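Local coordinates for protein putative oxidoreductase YfjR (Streptomyces aurantiacus, PDB 4OQZ) that reduces imines to amines as an S-selective imine reductase, probably drawing its hydride from NADPH bound to a Rossmann-fold domain, at residues Ala18-Asp23 and Pro123-Pro128; Tyr183-Ala188 and Ser251-Ala256; Ala239-Val244 and Asp263-Gly268. One frame throughout, in Å; residues are numbered along the deposited sequence.

Contact 1 of 3, residues Ala18-Asp23 and Pro123-Pro128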
# COMPACT_ATOMS: atom_id res chain seq x y z
N ALA A 18 -19.24 2.42 -24.46
CA ALA A 18 -20.31 2.68 -25.43
C ALA A 18 -21.37 3.71 -24.94
O ALA A 18 -21.73 4.60 -25.70
CB ALA A 18 -20.97 1.39 -25.84
N ALA A 19 -21.81 3.61 -23.68
CA ALA A 19 -22.79 4.52 -23.07
C ALA A 19 -22.22 5.95 -22.95
O ALA A 19 -22.95 6.92 -23.19
CB ALA A 19 -23.21 4.00 -21.69
N ALA A 20 -20.91 6.09 -22.61
CA ALA A 20 -20.20 7.37 -22.56
C ALA A 20 -20.15 7.96 -23.99
O ALA A 20 -20.45 9.14 -24.17
CB ALA A 20 -18.80 7.17 -22.03
N TYR A 21 -19.86 7.11 -25.02
CA TYR A 21 -19.89 7.57 -26.41
C TYR A 21 -21.29 8.01 -26.85
O TYR A 21 -21.42 9.08 -27.45
CB TYR A 21 -19.27 6.54 -27.38
CG TYR A 21 -17.76 6.55 -27.37
CD1 TYR A 21 -17.04 7.62 -27.90
CD2 TYR A 21 -17.04 5.49 -26.84
CE1 TYR A 21 -15.64 7.64 -27.88
CE2 TYR A 21 -15.64 5.49 -26.82
CZ TYR A 21 -14.95 6.58 -27.33
OH TYR A 21 -13.57 6.58 -27.31
N LEU A 22 -22.34 7.24 -26.51
CA LEU A 22 -23.72 7.61 -26.82
C LEU A 22 -24.13 8.92 -26.11
O LEU A 22 -24.77 9.77 -26.73
CB LEU A 22 -24.71 6.48 -26.46
CG LEU A 22 -24.64 5.18 -27.28
CD1 LEU A 22 -25.44 4.09 -26.59
CD2 LEU A 22 -25.13 5.39 -28.70
N ASP A 23 -23.71 9.09 -24.84
CA ASP A 23 -23.98 10.29 -24.03
C ASP A 23 -23.39 11.56 -24.66
O ASP A 23 -23.90 12.65 -24.42
CB ASP A 23 -23.38 10.14 -22.62
CG ASP A 23 -24.15 9.28 -21.63
OD1 ASP A 23 -25.37 9.06 -21.85
OD2 ASP A 23 -23.54 8.85 -20.61
N PRO A 123 -18.02 2.37 -13.46
CA PRO A 123 -18.77 3.63 -13.24
C PRO A 123 -17.91 4.91 -13.37
O PRO A 123 -18.47 6.00 -13.52
CB PRO A 123 -19.37 3.46 -11.83
CG PRO A 123 -18.45 2.55 -11.13
CD PRO A 123 -17.87 1.62 -12.19
N GLY A 124 -16.59 4.75 -13.36
CA GLY A 124 -15.63 5.84 -13.53
C GLY A 124 -15.41 6.18 -14.99
O GLY A 124 -14.77 7.20 -15.29
N ILE A 125 -15.87 5.31 -15.92
CA ILE A 125 -15.75 5.52 -17.38
C ILE A 125 -16.51 6.81 -17.81
O ILE A 125 -17.71 6.93 -17.54
CB ILE A 125 -16.20 4.27 -18.20
CG1 ILE A 125 -15.35 3.02 -17.89
CG2 ILE A 125 -16.24 4.56 -19.69
CD1 ILE A 125 -13.79 3.10 -18.29
N GLY A 126 -15.77 7.75 -18.43
CA GLY A 126 -16.31 9.03 -18.90
C GLY A 126 -16.11 10.19 -17.94
O GLY A 126 -16.49 11.32 -18.25
N SER A 127 -15.55 9.90 -16.74
CA SER A 127 -15.27 10.89 -15.69
C SER A 127 -14.07 11.79 -16.10
O SER A 127 -13.08 11.27 -16.61
CB SER A 127 -14.96 10.19 -14.37
OG SER A 127 -14.48 11.07 -13.36
N PRO A 128 -14.12 13.13 -15.81
CA PRO A 128 -12.98 14.01 -16.16
C PRO A 128 -11.73 13.80 -15.31
O PRO A 128 -10.64 14.27 -15.65
CB PRO A 128 -13.55 15.42 -15.94
CG PRO A 128 -14.63 15.25 -14.93
CD PRO A 128 -15.23 13.89 -15.19
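Ala20 and Ile125 meet at the edge of the Rossmann fold, where the first helix of the nucleotide-binding domain, 12-23, is met by the loop between strands 112-119 and 131-135. The branched side chain of Ile125 joins this loop to the helix. Ile125 CB stands 5.5 Å from Ala20 CB, and the side chain forks there. CG2, set anti to the backbone N because chi1 is -61°, reaches across, so that Ile125 CG2 ends 4.3 Å from Ala20 CB, a methyl-to-methyl approach. CG1 takes the other branch and turns from Ala20, and at the tip Ile125 CD1 lies 7.5 Å from Ala20 CB. Ile125 also packs on Met13, Ala16 and Met17, one to two turns earlier on the same helix, beside the glycine-rich turn expected to bind the dinucleotide.

The loop folds as a type II beta turn from Gly124 to Ser127, closed by Ser127 N to Gly124 O at 3.2 Å. Gly126 occupies the third position, with a positive phi of 96°; lacking a side chain, it lets the backbone lie against Ala20, where a CB would be tight. Its carbonyl oxygen is bonded by Arg24, just past the end of the helix, and Ala20 has a further neighbour in Val150 of helix 138-151. The two segments share no hydrogen bond and bury only 73 Å². Beside the methyl of Ile125, the helix meets bare main chain, with Ala20 CB 4.4 Å from Gly126 CA.

Contact 2 of 3, residues Tyr183-Ala188 and Ser251-Ala256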
# COMPACT_ATOMS: atom_id res chain seq x y z
N TYR A 183 -4.82 -4.26 3.61
CA TYR A 183 -6.06 -3.81 4.26
C TYR A 183 -6.89 -5.03 4.68
O TYR A 183 -7.39 -5.05 5.80
CB TYR A 183 -6.86 -2.80 3.40
CG TYR A 183 -8.10 -2.28 4.11
CD1 TYR A 183 -8.03 -1.79 5.41
CD2 TYR A 183 -9.35 -2.33 3.49
CE1 TYR A 183 -9.16 -1.30 6.06
CE2 TYR A 183 -10.50 -1.89 4.16
CZ TYR A 183 -10.40 -1.39 5.45
OH TYR A 183 -11.50 -0.94 6.13
N TRP A 184 -6.97 -6.09 3.84
CA TRP A 184 -7.76 -7.29 4.24
C TRP A 184 -7.09 -7.92 5.45
O TRP A 184 -7.77 -8.33 6.37
CB TRP A 184 -7.90 -8.34 3.12
CG TRP A 184 -8.56 -7.95 1.82
CD1 TRP A 184 -8.49 -8.65 0.66
CD2 TRP A 184 -9.46 -6.85 1.58
NE1 TRP A 184 -9.22 -8.02 -0.32
CE2 TRP A 184 -9.84 -6.92 0.22
CE3 TRP A 184 -9.92 -5.76 2.34
CZ2 TRP A 184 -10.67 -5.97 -0.38
CZ3 TRP A 184 -10.77 -4.84 1.75
CH2 TRP A 184 -11.13 -4.95 0.41
N GLN A 185 -5.73 -7.88 5.50
CA GLN A 185 -4.98 -8.37 6.65
C GLN A 185 -5.22 -7.54 7.94
O GLN A 185 -5.31 -8.12 9.03
CB GLN A 185 -3.48 -8.43 6.32
CG GLN A 185 -2.65 -9.07 7.41
CD GLN A 185 -2.76 -10.57 7.44
OE1 GLN A 185 -2.80 -11.24 6.41
NE2 GLN A 185 -2.80 -11.12 8.64
N ALA A 186 -5.34 -6.21 7.81
CA ALA A 186 -5.59 -5.26 8.90
C ALA A 186 -6.98 -5.49 9.46
O ALA A 186 -7.15 -5.56 10.69
CB ALA A 186 -5.48 -3.83 8.37
N VAL A 187 -7.98 -5.61 8.57
CA VAL A 187 -9.39 -5.91 8.93
C VAL A 187 -9.47 -7.18 9.74
O VAL A 187 -10.07 -7.16 10.83
CB VAL A 187 -10.38 -5.83 7.73
CG1 VAL A 187 -11.80 -6.27 8.11
CG2 VAL A 187 -10.44 -4.40 7.19
N ALA A 188 -8.80 -8.26 9.27
CA ALA A 188 -8.79 -9.55 9.95
C ALA A 188 -8.16 -9.49 11.34
O ALA A 188 -8.73 -10.05 12.27
CB ALA A 188 -8.11 -10.63 9.10
N SER A 251 -3.39 -13.82 17.87
CA SER A 251 -4.82 -13.58 17.72
C SER A 251 -5.54 -14.70 16.95
O SER A 251 -6.76 -14.65 16.79
CB SER A 251 -5.05 -12.25 17.01
OG SER A 251 -4.28 -11.22 17.61
N GLY A 252 -4.79 -15.69 16.47
CA GLY A 252 -5.32 -16.80 15.68
C GLY A 252 -5.52 -16.44 14.22
O GLY A 252 -5.96 -17.28 13.43
N VAL A 253 -5.19 -15.19 13.84
CA VAL A 253 -5.30 -14.64 12.48
C VAL A 253 -4.21 -15.27 11.60
O VAL A 253 -3.12 -15.56 12.08
CB VAL A 253 -5.22 -13.07 12.50
CG1 VAL A 253 -5.34 -12.48 11.10
CG2 VAL A 253 -6.29 -12.47 13.41
N ASP A 254 -4.52 -15.48 10.31
CA ASP A 254 -3.61 -16.02 9.28
C ASP A 254 -2.37 -15.12 9.09
O ASP A 254 -2.49 -13.91 8.91
CB ASP A 254 -4.40 -16.19 7.97
CG ASP A 254 -3.68 -16.94 6.87
OD1 ASP A 254 -3.53 -18.18 7.00
OD2 ASP A 254 -3.34 -16.30 5.84
N THR A 255 -1.16 -15.73 9.14
CA THR A 255 0.13 -15.04 8.99
C THR A 255 0.77 -15.20 7.60
O THR A 255 1.92 -14.80 7.45
CB THR A 255 1.13 -15.45 10.09
OG1 THR A 255 1.37 -16.87 10.06
CG2 THR A 255 0.70 -15.02 11.47
N ALA A 256 0.05 -15.74 6.59
CA ALA A 256 0.58 -15.95 5.23
C ALA A 256 1.10 -14.68 4.52
O ALA A 256 2.24 -14.67 4.08
CB ALA A 256 -0.41 -16.71 4.35
O HOH W 1 -2.48 -13.90 5.43
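Gln185 and Val253 run alongside one another, pointing in opposite senses, one reaching out from helix 163-191 and the other reaching back from the loop that joins helices 234-250 and 256-269. The glutamine leaves its helix with CG anti to the backbone N (chi1 -173°) and then bends at chi2, which carries the amide to the loop backbone. There Gln185 NE2 donates to Asp254 O over 2.8 Å, with an N-H...O angle of 164°. The carbonyl points straight at the donor, its C=O...N angle being 177°, and it lies close to the plane of the amide. NE2 is also bonded to Asn248 OD1, so two acceptors grip the same nitrogen and fix which end of the amide faces the loop.

The other end is served by water. One molecule lies 2.9 Å from Gln185 OE1 and 2.6 Å from Asp254 OD2, placed to bridge amide and carboxylate, though it has more acceptors around it than protons.

The two methyls of Val253 face Gln185 and Ala188. Val253 CG1 lies 3.8 Å from Gln185 NE2 and 3.9 Å from Ala188 CB, while Val253 CG2 rests 3.6 Å from Ala188 O. Met285 of the second subunit packs on both Ala188 and Val253, placing the seam at the dimer interface.

Gly252, with positive phi, ends helix 234-250 in a Schellman motif, and Thr255 stands at the N-cap position of the next helix. The contact thus packs a helix-loop-helix connection on helix 163-191, within the helical C-terminal domain of an imine reductase.

Contact 3 of 3, residues Ala239-Val244 and Asp263-Gly268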
# COMPACT_ATOMS: atom_id res chain seq x y z
N ALA A 239 12.71 -7.13 12.39
CA ALA A 239 12.17 -7.25 13.75
C ALA A 239 10.77 -6.71 13.87
O ALA A 239 9.98 -7.24 14.64
CB ALA A 239 13.09 -6.56 14.75
N SER A 240 10.45 -5.64 13.12
CA SER A 240 9.13 -5.04 13.13
C SER A 240 8.16 -6.01 12.46
O SER A 240 7.07 -6.25 12.99
CB SER A 240 9.16 -3.68 12.44
OG SER A 240 7.87 -3.08 12.47
N MET A 241 8.58 -6.62 11.34
CA MET A 241 7.77 -7.61 10.66
C MET A 241 7.57 -8.90 11.48
O MET A 241 6.50 -9.51 11.37
CB MET A 241 8.30 -7.90 9.25
CG MET A 241 7.73 -6.98 8.20
SD MET A 241 5.95 -6.64 8.33
CE MET A 241 5.23 -8.33 8.03
N GLU A 242 8.55 -9.26 12.34
CA GLU A 242 8.45 -10.42 13.24
C GLU A 242 7.30 -10.17 14.23
O GLU A 242 6.50 -11.06 14.47
CB GLU A 242 9.77 -10.66 14.02
CG GLU A 242 10.93 -11.15 13.17
CD GLU A 242 11.49 -12.54 13.43
OE1 GLU A 242 12.64 -12.79 12.99
OE2 GLU A 242 10.79 -13.39 14.02
N HIS A 243 7.20 -8.92 14.74
CA HIS A 243 6.15 -8.46 15.66
C HIS A 243 4.77 -8.51 15.01
O HIS A 243 3.82 -8.96 15.65
CB HIS A 243 6.47 -7.05 16.20
CG HIS A 243 7.72 -6.99 17.04
ND1 HIS A 243 8.21 -8.11 17.70
CD2 HIS A 243 8.53 -5.94 17.30
CE1 HIS A 243 9.30 -7.70 18.33
NE2 HIS A 243 9.53 -6.41 18.12
N VAL A 244 4.66 -8.05 13.72
CA VAL A 244 3.43 -8.09 12.91
C VAL A 244 3.02 -9.57 12.80
O VAL A 244 1.88 -9.91 13.12
CB VAL A 244 3.58 -7.39 11.53
CG1 VAL A 244 2.42 -7.73 10.59
CG2 VAL A 244 3.71 -5.86 11.70
N ASP A 263 9.64 -12.64 5.05
CA ASP A 263 10.55 -13.50 4.26
C ASP A 263 11.46 -12.67 3.37
O ASP A 263 12.65 -12.97 3.32
CB ASP A 263 9.78 -14.54 3.43
CG ASP A 263 9.13 -15.68 4.21
OD1 ASP A 263 9.72 -16.12 5.23
OD2 ASP A 263 8.08 -16.18 3.75
N ALA A 264 10.92 -11.62 2.70
CA ALA A 264 11.69 -10.72 1.84
C ALA A 264 12.70 -9.87 2.63
O ALA A 264 13.78 -9.61 2.11
CB ALA A 264 10.77 -9.84 1.03
N PHE A 265 12.37 -9.49 3.87
CA PHE A 265 13.25 -8.72 4.75
C PHE A 265 14.34 -9.58 5.36
O PHE A 265 15.49 -9.16 5.36
CB PHE A 265 12.46 -7.99 5.84
CG PHE A 265 11.59 -6.85 5.37
CD1 PHE A 265 11.72 -6.33 4.08
CD2 PHE A 265 10.67 -6.26 6.23
CE1 PHE A 265 10.90 -5.27 3.65
CE2 PHE A 265 9.88 -5.18 5.80
CZ PHE A 265 10.00 -4.71 4.52
N HIS A 266 13.97 -10.79 5.88
CA HIS A 266 14.90 -11.78 6.47
C HIS A 266 15.90 -12.18 5.40
O HIS A 266 17.10 -12.14 5.64
CB HIS A 266 14.14 -13.01 7.03
CG HIS A 266 14.50 -13.34 8.44
ND1 HIS A 266 15.78 -13.79 8.79
CD2 HIS A 266 13.73 -13.32 9.56
CE1 HIS A 266 15.74 -14.00 10.10
NE2 HIS A 266 14.54 -13.72 10.61
N ARG A 267 15.39 -12.51 4.19
CA ARG A 267 16.19 -12.75 2.99
C ARG A 267 16.57 -11.32 2.63
O ARG A 267 15.70 -10.46 2.59
CB ARG A 267 15.33 -13.41 1.89
CG ARG A 267 15.84 -13.28 0.47
CD ARG A 267 14.79 -12.64 -0.41
NE ARG A 267 14.09 -13.62 -1.25
CZ ARG A 267 13.92 -13.50 -2.56
NH1 ARG A 267 13.29 -14.44 -3.25
NH2 ARG A 267 14.38 -12.43 -3.21
N GLY A 268 17.83 -11.03 2.50
CA GLY A 268 18.24 -9.65 2.29
C GLY A 268 19.21 -9.28 3.37
O GLY A 268 20.29 -8.77 3.07
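His266 NE2 donates to Glu242 OE1 across 3.2 Å, the one hydrogen bond between segments 239-244 and 263-268, which lie on helices 234-250 and 256-269 and run in roughly opposite directions. It is a bent bond, with an N-H...O angle of 136°. The carboxylate oxygen arrives at the edge of the imidazole, near the ring plane, yet the donor meets it on the anti side and well tilted from the carboxylate plane. The two flat groups are turned 57° against each other, and the glutamate side chain approaches the histidine roughly perpendicular to it. His266 CD2 is the next atom along, 3.6 Å from Glu242 OE1, so the oxygen lies along the NE2-CD2 side of the imidazole. Glu242 also touches Leu262, and His266 touches Val238, each on the other helix.

Beneath this outer bond lies an apolar pair. The first torsion of Phe265 (chi1 -69°) directs its ring toward helix 234-250, where it comes at Met241 obliquely. Met241 CG lies 3.6 Å from Phe265 CD2 and 3.7 Å from Phe265 CE2, and Met241 CB is 4.2 Å from Phe265 CD2. Bends at chi2 and chi3 then take the sulfur and terminal methyl of Met241 away from the ring. Trp177 of the second subunit packs on Met241, meets the Phe265 ring with the planes nearly perpendicular, and is bonded through NE1 to Ser240 OG, so the dimer covers the buried side.

The chemistry is therefore layered: the inner pair is apolar packing, the outer a long, bent hydrogen bond. The carboxylate might favour a protonated imidazole, an effect that the exposed position of His266 would probably weaken.

How the contacts relate
Contact 1 comes first along the chain and lies within the N-terminal Rossmann domain, its 18-23 and 123-128 segments both belonging to the sheet-and-helix unit. Contacts 2 and 3 lie in the helical C-terminal domain, with centres about 37 Å and 45 Å from that of contact 1. They are close to one another, about 16 Å between centres, and their segments alternate in sequence: 183-188, 239-244, 251-256, 263-268. Helix 234-250 carries one side of contact 3 and leads into the loop of contact 2, which then opens helix 256-269. Both touch the second subunit and therefore lie at or beside the dimer interface, whereas contact 1 is internal to the Rossmann domain and touches no other chain of the assembly.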